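Local coordinates for uncharacterized protein (PDB 5K04) that serves as the MDM20 subunit of the NatB N-terminal acetyltransferase complex, probably the non-catalytic partner that holds the NAT3 chain, at residues Glu237-Lys242 against Phe248-Leu253; Thr379-Leu384 against Asn557-Ile562; His533-Lys536 against Leu541-Ser544. All coordinates share one frame; numbering follows the deposited sequence.

Contact 1. Residues Glu237-Lys242 against Phe248-Leu253; sequences EKLLFK and FDTWKL
Leu240 drives its branched end onto the indole of Trp251, and this is the most extensive and most buried part of the contact. CD2 stands over one face of the ring, 3.7 Å from the centroid of the five-membered ring and only 5° off its normal, a clear CH-pi contact. CD1 rests on the same ring system farther out, 3.6 Å from Trp251 CE3. Behind this pair Thr250 turns its methyl inward: CG2 lies anti to the backbone N and reaches Leu240 CD2 at 3.8 Å, while OG1 bonds to Asp247. Leu239 adds a looser touch, with CD1 4.1 Å from Thr250 CG2, and Met220 of helix 213-225 covers both residues.

Toward the more open side the packing passes to Phe241, which is partly exposed. The outer rim of the indole, CZ3 and CH2, points at the face of this ring in an offset edge-to-face pair, with Phe241 CZ 3.6 Å from Trp251 CZ3 and the planes at 78°. Lys271 and Trp254 also touch Phe241.

On the far side of helix 248-260, Asp249 forms a salt bridge with Lys5 of the NAT3 chain. The segments belong to two successive helices joined by a short loop and crossing at 122° with axes 9.8 Å apart, consistent with the helix-loop-helix pairs of a TPR-clan subunit.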
loop_
_atom_site.group_PDB
_atom_site.type_symbol
_atom_site.label_atom_id
_atom_site.label_comp_id
_atom_site.label_asym_id
_atom_site.label_seq_id
_atom_site.Cartn_x
_atom_site.Cartn_y
_atom_site.Cartn_z
ATOM N N GLU A 237 28.631 -23.125 -2.760
ATOM C CA GLU A 237 29.009 -23.963 -3.897
ATOM C C GLU A 237 28.034 -25.124 -4.079
ATOM O O GLU A 237 27.651 -25.451 -5.211
ATOM C CB GLU A 237 30.446 -24.478 -3.724
ATOM C CG GLU A 237 30.940 -25.363 -4.857
ATOM C CD GLU A 237 32.454 -25.363 -5.014
ATOM O OE1 GLU A 237 33.030 -26.456 -5.150
ATOM O OE2 GLU A 237 33.062 -24.274 -5.014
ATOM N N LYS A 238 27.595 -25.738 -2.976
ATOM C CA LYS A 238 26.577 -26.782 -3.061
ATOM C C LYS A 238 25.301 -26.251 -3.712
ATOM O O LYS A 238 24.776 -26.855 -4.658
ATOM C CB LYS A 238 26.279 -27.348 -1.669
ATOM C CG LYS A 238 25.282 -28.501 -1.675
ATOM C CD LYS A 238 24.712 -28.809 -0.280
ATOM C CE LYS A 238 23.693 -27.750 0.192
ATOM N NZ LYS A 238 22.682 -28.288 1.176
ATOM N N LEU A 239 24.784 -25.122 -3.209
ATOM C CA LEU A 239 23.546 -24.572 -3.752
ATOM C C LEU A 239 23.677 -24.289 -5.236
ATOM O O LEU A 239 22.770 -24.599 -6.014
ATOM C CB LEU A 239 23.160 -23.287 -3.020
ATOM C CG LEU A 239 22.821 -23.377 -1.542
ATOM C CD1 LEU A 239 22.368 -22.013 -1.024
ATOM C CD2 LEU A 239 21.771 -24.443 -1.317
ATOM N N LEU A 240 24.816 -23.720 -5.645
ATOM C CA LEU A 240 24.971 -23.193 -6.997
ATOM C C LEU A 240 25.286 -24.287 -8.014
ATOM O O LEU A 240 24.724 -24.293 -9.117
ATOM C CB LEU A 240 26.077 -22.136 -7.013
ATOM C CG LEU A 240 25.842 -20.926 -6.100
ATOM C CD1 LEU A 240 27.144 -20.144 -5.906
ATOM C CD2 LEU A 240 24.726 -20.030 -6.634
ATOM N N PHE A 241 26.183 -25.212 -7.670
ATOM C CA PHE A 241 26.689 -26.182 -8.635
ATOM C C PHE A 241 26.017 -27.548 -8.541
ATOM O O PHE A 241 26.192 -28.363 -9.453
ATOM C CB PHE A 241 28.213 -26.344 -8.471
ATOM C CG PHE A 241 29.002 -25.113 -8.852
ATOM C CD1 PHE A 241 29.199 -24.087 -7.937
ATOM C CD2 PHE A 241 29.532 -24.978 -10.123
ATOM C CE1 PHE A 241 29.909 -22.956 -8.280
ATOM C CE2 PHE A 241 30.254 -23.847 -10.474
ATOM C CZ PHE A 241 30.435 -22.832 -9.549
ATOM N N LYS A 242 25.251 -27.817 -7.480
ATOM C CA LYS A 242 24.589 -29.107 -7.312
ATOM C C LYS A 242 23.080 -29.033 -7.087
ATOM O O LYS A 242 22.408 -30.058 -7.254
ATOM C CB LYS A 242 25.224 -29.888 -6.150
ATOM C CG LYS A 242 26.673 -30.284 -6.395
ATOM C CD LYS A 242 27.230 -31.160 -5.277
ATOM C CE LYS A 242 28.703 -31.486 -5.515
ATOM N NZ LYS A 242 29.291 -32.346 -4.436
ATOM N N PHE A 248 21.955 -14.727 -7.552
ATOM C CA PHE A 248 23.051 -13.763 -7.630
ATOM C C PHE A 248 23.651 -13.479 -6.253
ATOM O O PHE A 248 24.873 -13.494 -6.089
ATOM C CB PHE A 248 22.583 -12.469 -8.285
ATOM C CG PHE A 248 23.712 -11.558 -8.681
ATOM C CD1 PHE A 248 24.670 -11.983 -9.592
ATOM C CD2 PHE A 248 23.821 -10.285 -8.152
ATOM C CE1 PHE A 248 25.718 -11.148 -9.970
ATOM C CE2 PHE A 248 24.871 -9.440 -8.528
ATOM C CZ PHE A 248 25.819 -9.874 -9.431
ATOM N N ASP A 249 22.802 -13.215 -5.255
ATOM C CA ASP A 249 23.299 -12.978 -3.903
ATOM C C ASP A 249 24.147 -14.151 -3.414
ATOM O O ASP A 249 25.175 -13.956 -2.756
ATOM C CB ASP A 249 22.125 -12.724 -2.957
ATOM C CG ASP A 249 21.445 -11.385 -3.205
ATOM O OD1 ASP A 249 21.895 -10.636 -4.093
ATOM O OD2 ASP A 249 20.459 -11.077 -2.502
ATOM N N THR A 250 23.746 -15.377 -3.759
ATOM C CA THR A 250 24.511 -16.555 -3.366
ATOM C C THR A 250 25.813 -16.671 -4.156
ATOM O O THR A 250 26.820 -17.160 -3.622
ATOM C CB THR A 250 23.652 -17.814 -3.539
ATOM O OG1 THR A 250 22.403 -17.638 -2.850
ATOM C CG2 THR A 250 24.378 -19.048 -2.975
ATOM N N TRP A 251 25.822 -16.207 -5.413
ATOM C CA TRP A 251 27.056 -16.190 -6.195
ATOM C C TRP A 251 28.065 -15.227 -5.589
ATOM O O TRP A 251 29.262 -15.536 -5.509
ATOM C CB TRP A 251 26.779 -15.791 -7.647
ATOM C CG TRP A 251 26.277 -16.890 -8.579
ATOM C CD1 TRP A 251 25.031 -16.981 -9.148
ATOM C CD2 TRP A 251 27.020 -18.013 -9.078
ATOM N NE1 TRP A 251 24.955 -18.089 -9.957
ATOM C CE2 TRP A 251 26.161 -18.742 -9.926
ATOM C CE3 TRP A 251 28.321 -18.481 -8.876
ATOM C CZ2 TRP A 251 26.566 -19.906 -10.575
ATOM C CZ3 TRP A 251 28.718 -19.634 -9.519
ATOM C CH2 TRP A 251 27.844 -20.334 -10.360
ATOM N N LYS A 252 27.598 -14.057 -5.158
ATOM C CA LYS A 252 28.503 -13.060 -4.598
ATOM C C LYS A 252 29.143 -13.565 -3.314
ATOM O O LYS A 252 30.352 -13.396 -3.106
ATOM C CB LYS A 252 27.753 -11.752 -4.355
ATOM C CG LYS A 252 27.309 -11.053 -5.642
ATOM C CD LYS A 252 26.183 -10.034 -5.395
ATOM C CE LYS A 252 26.668 -8.813 -4.636
ATOM N NZ LYS A 252 25.554 -7.869 -4.378
ATOM N N LEU A 253 28.347 -14.194 -2.443
ATOM C CA LEU A 253 28.907 -14.809 -1.244
ATOM C C LEU A 253 29.925 -15.889 -1.602
ATOM O O LEU A 253 30.939 -16.041 -0.914
ATOM C CB LEU A 253 27.781 -15.385 -0.384
ATOM C CG LEU A 253 26.801 -14.388 0.259
ATOM C CD1 LEU A 253 25.829 -15.118 1.178
ATOM C CD2 LEU A 253 27.488 -13.295 1.046
#

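Contact 2. Residues Thr379-Leu384 against Asn557-Ile562; sequences TIVSDL and NGLEKI
Val381 meets the loop 557-562 with its two methyl groups, each directed at a different residue. The side chain sets off toward the loop, and CB itself serves as the fork from which the contact divides. One branch, CG1, is anti to the backbone N (chi1 175°) and heads for Ile562, whose CD1 lies 4.4 Å away. The other, CG2, is anti to the carbonyl carbon and comes within 4.2 Å of Leu559 CD2. Both separations are generous for methyl groups, and only 125 Å² is buried between the segments.

The contact joins the C-terminal part of helix 372-383, within the helical array of this TPR-clan subunit, to the irregular chain between helices 539-542 and 571-584. Trp556 and Trp414 also pack on the buried Val381. Leu559 in turn lies on Leu377 and Arg378, one turn back along the helix, and nearer the start of the loop Arg378 NH2 hydrogen-bonds to Gly558 O.

Ile562, by contrast, is exposed and covers Val381 from the solvent side. Where the loop segment begins, Asn557 OD1 accepts a hydrogen bond from Gln53 of the NAT3 chain.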
loop_
_atom_site.group_PDB
_atom_site.type_symbol
_atom_site.label_atom_id
_atom_site.label_comp_id
_atom_site.label_asym_id
_atom_site.label_seq_id
_atom_site.Cartn_x
_atom_site.Cartn_y
_atom_site.Cartn_z
ATOM N N THR A 379 12.109 11.586 -22.900
ATOM C CA THR A 379 12.058 12.849 -23.623
ATOM C C THR A 379 10.923 13.720 -23.102
ATOM O O THR A 379 11.105 14.918 -22.875
ATOM C CB THR A 379 11.913 12.599 -25.127
ATOM O OG1 THR A 379 13.036 11.847 -25.595
ATOM C CG2 THR A 379 11.877 13.925 -25.881
ATOM N N ILE A 380 9.753 13.125 -22.864
ATOM C CA ILE A 380 8.622 13.926 -22.413
ATOM C C ILE A 380 8.890 14.479 -21.020
ATOM O O ILE A 380 8.670 15.668 -20.757
ATOM C CB ILE A 380 7.324 13.100 -22.474
ATOM C CG1 ILE A 380 6.866 12.969 -23.928
ATOM C CG2 ILE A 380 6.239 13.743 -21.650
ATOM C CD1 ILE A 380 5.696 12.003 -24.133
ATOM N N VAL A 381 9.419 13.642 -20.122
ATOM C CA VAL A 381 9.632 14.083 -18.746
ATOM C C VAL A 381 10.660 15.210 -18.698
ATOM O O VAL A 381 10.480 16.204 -17.981
ATOM C CB VAL A 381 10.041 12.894 -17.859
ATOM C CG1 VAL A 381 10.385 13.381 -16.481
ATOM C CG2 VAL A 381 8.912 11.882 -17.794
ATOM N N SER A 382 11.734 15.086 -19.484
ATOM C CA SER A 382 12.762 16.124 -19.535
ATOM C C SER A 382 12.219 17.435 -20.074
ATOM O O SER A 382 12.754 18.504 -19.757
ATOM C CB SER A 382 13.936 15.666 -20.402
ATOM O OG SER A 382 14.546 14.529 -19.837
ATOM N N ASP A 383 11.167 17.380 -20.891
ATOM C CA ASP A 383 10.606 18.581 -21.502
ATOM C C ASP A 383 9.612 19.306 -20.593
ATOM O O ASP A 383 9.267 20.456 -20.882
ATOM C CB ASP A 383 9.927 18.207 -22.822
ATOM C CG ASP A 383 9.363 19.401 -23.563
ATOM O OD1 ASP A 383 10.139 20.341 -23.853
ATOM O OD2 ASP A 383 8.157 19.378 -23.893
ATOM N N LEU A 384 9.151 18.671 -19.507
ATOM C CA LEU A 384 8.089 19.241 -18.679
ATOM C C LEU A 384 8.602 20.461 -17.927
ATOM O O LEU A 384 9.629 20.391 -17.244
ATOM C CB LEU A 384 7.572 18.199 -17.701
ATOM C CG LEU A 384 6.786 17.038 -18.320
ATOM C CD1 LEU A 384 6.512 15.992 -17.274
ATOM C CD2 LEU A 384 5.481 17.520 -18.970
ATOM N N ASN A 557 9.855 4.071 -12.994
ATOM C CA ASN A 557 10.567 2.803 -13.089
ATOM C C ASN A 557 11.410 2.772 -14.353
ATOM O O ASN A 557 10.886 2.915 -15.460
ATOM C CB ASN A 557 9.576 1.643 -13.079
ATOM C CG ASN A 557 10.195 0.349 -12.598
ATOM O OD1 ASN A 557 10.436 0.172 -11.407
ATOM N ND2 ASN A 557 10.445 -0.568 -13.524
ATOM N N GLY A 558 12.724 2.616 -14.181
ATOM C CA GLY A 558 13.644 2.657 -15.297
ATOM C C GLY A 558 14.062 4.045 -15.703
ATOM O O GLY A 558 14.838 4.190 -16.658
ATOM N N LEU A 559 13.563 5.071 -15.019
ATOM C CA LEU A 559 13.980 6.448 -15.230
ATOM C C LEU A 559 14.662 6.952 -13.974
ATOM O O LEU A 559 14.504 6.392 -12.887
ATOM C CB LEU A 559 12.802 7.375 -15.549
ATOM C CG LEU A 559 11.884 7.165 -16.745
ATOM C CD1 LEU A 559 10.967 5.974 -16.546
ATOM C CD2 LEU A 559 11.066 8.419 -16.895
ATOM N N GLU A 560 15.425 8.025 -14.139
ATOM C CA GLU A 560 15.996 8.730 -13.003
ATOM C C GLU A 560 14.972 9.751 -12.523
ATOM O O GLU A 560 14.545 10.618 -13.297
ATOM C CB GLU A 560 17.311 9.411 -13.376
ATOM C CG GLU A 560 18.008 10.030 -12.185
ATOM C CD GLU A 560 19.020 11.096 -12.573
ATOM O OE1 GLU A 560 19.494 11.094 -13.734
ATOM O OE2 GLU A 560 19.331 11.951 -11.713
ATOM N N LYS A 561 14.568 9.638 -11.255
ATOM C CA LYS A 561 13.617 10.587 -10.685
ATOM C C LYS A 561 14.256 11.961 -10.524
ATOM O O LYS A 561 15.314 12.107 -9.906
ATOM C CB LYS A 561 13.094 10.103 -9.338
ATOM C CG LYS A 561 12.082 11.065 -8.718
ATOM C CD LYS A 561 11.139 10.343 -7.775
ATOM C CE LYS A 561 10.055 11.281 -7.247
ATOM N NZ LYS A 561 8.909 10.518 -6.637
ATOM N N ILE A 562 13.610 12.965 -11.108
ATOM C CA ILE A 562 14.023 14.355 -11.025
ATOM C C ILE A 562 12.848 15.155 -10.492
ATOM O O ILE A 562 11.718 14.667 -10.407
ATOM C CB ILE A 562 14.469 14.928 -12.384
ATOM C CG1 ILE A 562 13.324 14.874 -13.396
ATOM C CG2 ILE A 562 15.680 14.192 -12.919
ATOM C CD1 ILE A 562 13.603 15.676 -14.628
#

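Contact 3. Residues His533-Lys536 against Leu541-Ser544; sequences HYLK and LIVS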
loop_
_atom_site.group_PDB
_atom_site.type_symbol
_atom_site.label_atom_id
_atom_site.label_comp_id
_atom_site.label_asym_id
_atom_site.label_seq_id
_atom_site.Cartn_x
_atom_site.Cartn_y
_atom_site.Cartn_z
ATOM N N HIS A 533 -20.449 8.880 11.469
ATOM C CA HIS A 533 -20.367 7.878 12.526
ATOM C C HIS A 533 -18.980 7.237 12.604
ATOM O O HIS A 533 -18.533 6.877 13.698
ATOM C CB HIS A 533 -21.437 6.812 12.327
ATOM C CG HIS A 533 -21.440 5.781 13.407
ATOM N ND1 HIS A 533 -21.852 6.059 14.695
ATOM C CD2 HIS A 533 -21.054 4.483 13.406
ATOM C CE1 HIS A 533 -21.736 4.970 15.435
ATOM N NE2 HIS A 533 -21.258 4.000 14.676
ATOM N N TYR A 534 -18.283 7.097 11.470
ATOM C CA TYR A 534 -16.897 6.621 11.502
ATOM C C TYR A 534 -15.989 7.608 12.235
ATOM O O TYR A 534 -15.120 7.204 13.016
ATOM C CB TYR A 534 -16.386 6.390 10.074
ATOM C CG TYR A 534 -14.909 6.061 10.008
ATOM C CD1 TYR A 534 -14.453 4.760 10.217
ATOM C CD2 TYR A 534 -13.966 7.042 9.752
ATOM C CE1 TYR A 534 -13.098 4.448 10.176
ATOM C CE2 TYR A 534 -12.611 6.735 9.707
ATOM C CZ TYR A 534 -12.181 5.441 9.922
ATOM O OH TYR A 534 -10.839 5.139 9.872
ATOM N N LEU A 535 -16.170 8.911 11.986
ATOM C CA LEU A 535 -15.295 9.912 12.598
ATOM C C LEU A 535 -15.428 9.919 14.120
ATOM O O LEU A 535 -14.428 9.939 14.843
ATOM C CB LEU A 535 -15.606 11.299 12.036
ATOM C CG LEU A 535 -15.484 11.566 10.534
ATOM C CD1 LEU A 535 -15.864 13.011 10.234
ATOM C CD2 LEU A 535 -14.107 11.276 10.053
ATOM N N LYS A 536 -16.665 9.933 14.624
ATOM C CA LYS A 536 -16.896 9.954 16.065
ATOM C C LYS A 536 -16.499 8.639 16.719
ATOM O O LYS A 536 -16.196 8.613 17.915
ATOM C CB LYS A 536 -18.363 10.271 16.347
ATOM C CG LYS A 536 -18.958 11.345 15.425
ATOM C CD LYS A 536 -18.202 12.688 15.507
ATOM C CE LYS A 536 -18.460 13.394 16.835
ATOM N NZ LYS A 536 -17.433 14.418 17.141
ATOM N N LEU A 541 -7.792 8.059 16.089
ATOM C CA LEU A 541 -7.019 7.909 14.855
ATOM C C LEU A 541 -7.006 9.199 14.043
ATOM O O LEU A 541 -5.958 9.597 13.523
ATOM C CB LEU A 541 -7.586 6.767 14.019
ATOM C CG LEU A 541 -7.549 5.384 14.680
ATOM C CD1 LEU A 541 -8.174 4.296 13.771
ATOM C CD2 LEU A 541 -6.137 5.012 15.080
ATOM N N ILE A 542 -8.168 9.859 13.928
ATOM C CA ILE A 542 -8.291 11.086 13.136
ATOM C C ILE A 542 -7.269 12.128 13.588
ATOM O O ILE A 542 -6.716 12.879 12.775
ATOM C CB ILE A 542 -9.729 11.627 13.245
ATOM C CG1 ILE A 542 -10.733 10.629 12.659
ATOM C CG2 ILE A 542 -9.853 13.029 12.642
ATOM C CD1 ILE A 542 -10.360 10.096 11.323
ATOM N N VAL A 543 -6.997 12.169 14.896
ATOM C CA VAL A 543 -6.110 13.150 15.518
ATOM C C VAL A 543 -4.662 12.674 15.561
ATOM O O VAL A 543 -3.758 13.468 15.875
ATOM C CB VAL A 543 -6.689 13.455 16.918
ATOM C CG1 VAL A 543 -5.782 14.342 17.749
ATOM C CG2 VAL A 543 -8.055 14.109 16.764
ATOM N N SER A 544 -4.410 11.407 15.235
ATOM C CA SER A 544 -3.069 10.850 15.248
ATOM C C SER A 544 -2.360 11.144 13.933
ATOM O O SER A 544 -2.890 11.789 13.028
ATOM C CB SER A 544 -3.114 9.345 15.507
ATOM O OG SER A 544 -3.668 9.088 16.780
#
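The backbones of 533-536 and 541-544 come nearest at Leu535 and Ile542, whose CA atoms are 7.1 Å apart. The segments belong to consecutive helices joined by a very short connection in the all-helical array of this TPR-clan subunit: helix 525-537 gives way almost at once to the short helix 539-542, and the chain then leaves as a loop. Within the second segment, Ser544 N bonds to Leu541 O at 2.9 Å.

Ile542 carries the contact from that segment. Its CG1 branch is anti to the carbonyl carbon (chi1 -63°), and a further bend at chi2, -48°, brings CD1 against two neighbouring side chains of helix 525-537. On one of them, Leu535, the touching atom is CD2, and the two side chains meet at about a right angle. The approach is one-sided: Ile542 starts out toward helix 525-537, whereas Leu535 starts alongside and its branched end closes the distance. Tyr534 behaves like Leu535, its ring reaching Ile542 obliquely through CE2.

The interface is small, 136 Å² in all, and wholly apolar across the two segments. Much of the burial of these residues comes from neighbouring helices. Leu535 also rests on Val512 and Leu516 of helix 506-521 and on Tyr581 of helix 571-584, while Ile542 packs on Leu578 and Leu579 of the latter, so that both helices pack on this pair. Beside it, Tyr546 OH hydrogen-bonds to Ile542 O. Within the apolar cluster, Ile542 CD1 lies 4.1 Å from Leu535 CD2 and 4.4 Å from Tyr534 CE2.

In the fold
From the N terminus the chain first closes contact 1, where a five-residue loop brings helix 248-260 back against helix 229-242. Contact 2 opens later, at helix 372-383, and closes only at 557-562 after a long, mostly helical excursion. Contact 3 falls within that excursion, between consecutive helices 525-537 and 539-542, so contacts 2 and 3 nest while contact 1 precedes both. Their centres are well spread: 37 Å from contact 1 to contact 2, 52 Å from contact 1 to contact 3. Contacts 1 and 2 both have residues bound to the NAT3 chain; contact 3 lies on the opposite side of the chain's centre from both, and the NAT3 chain does not touch its segments.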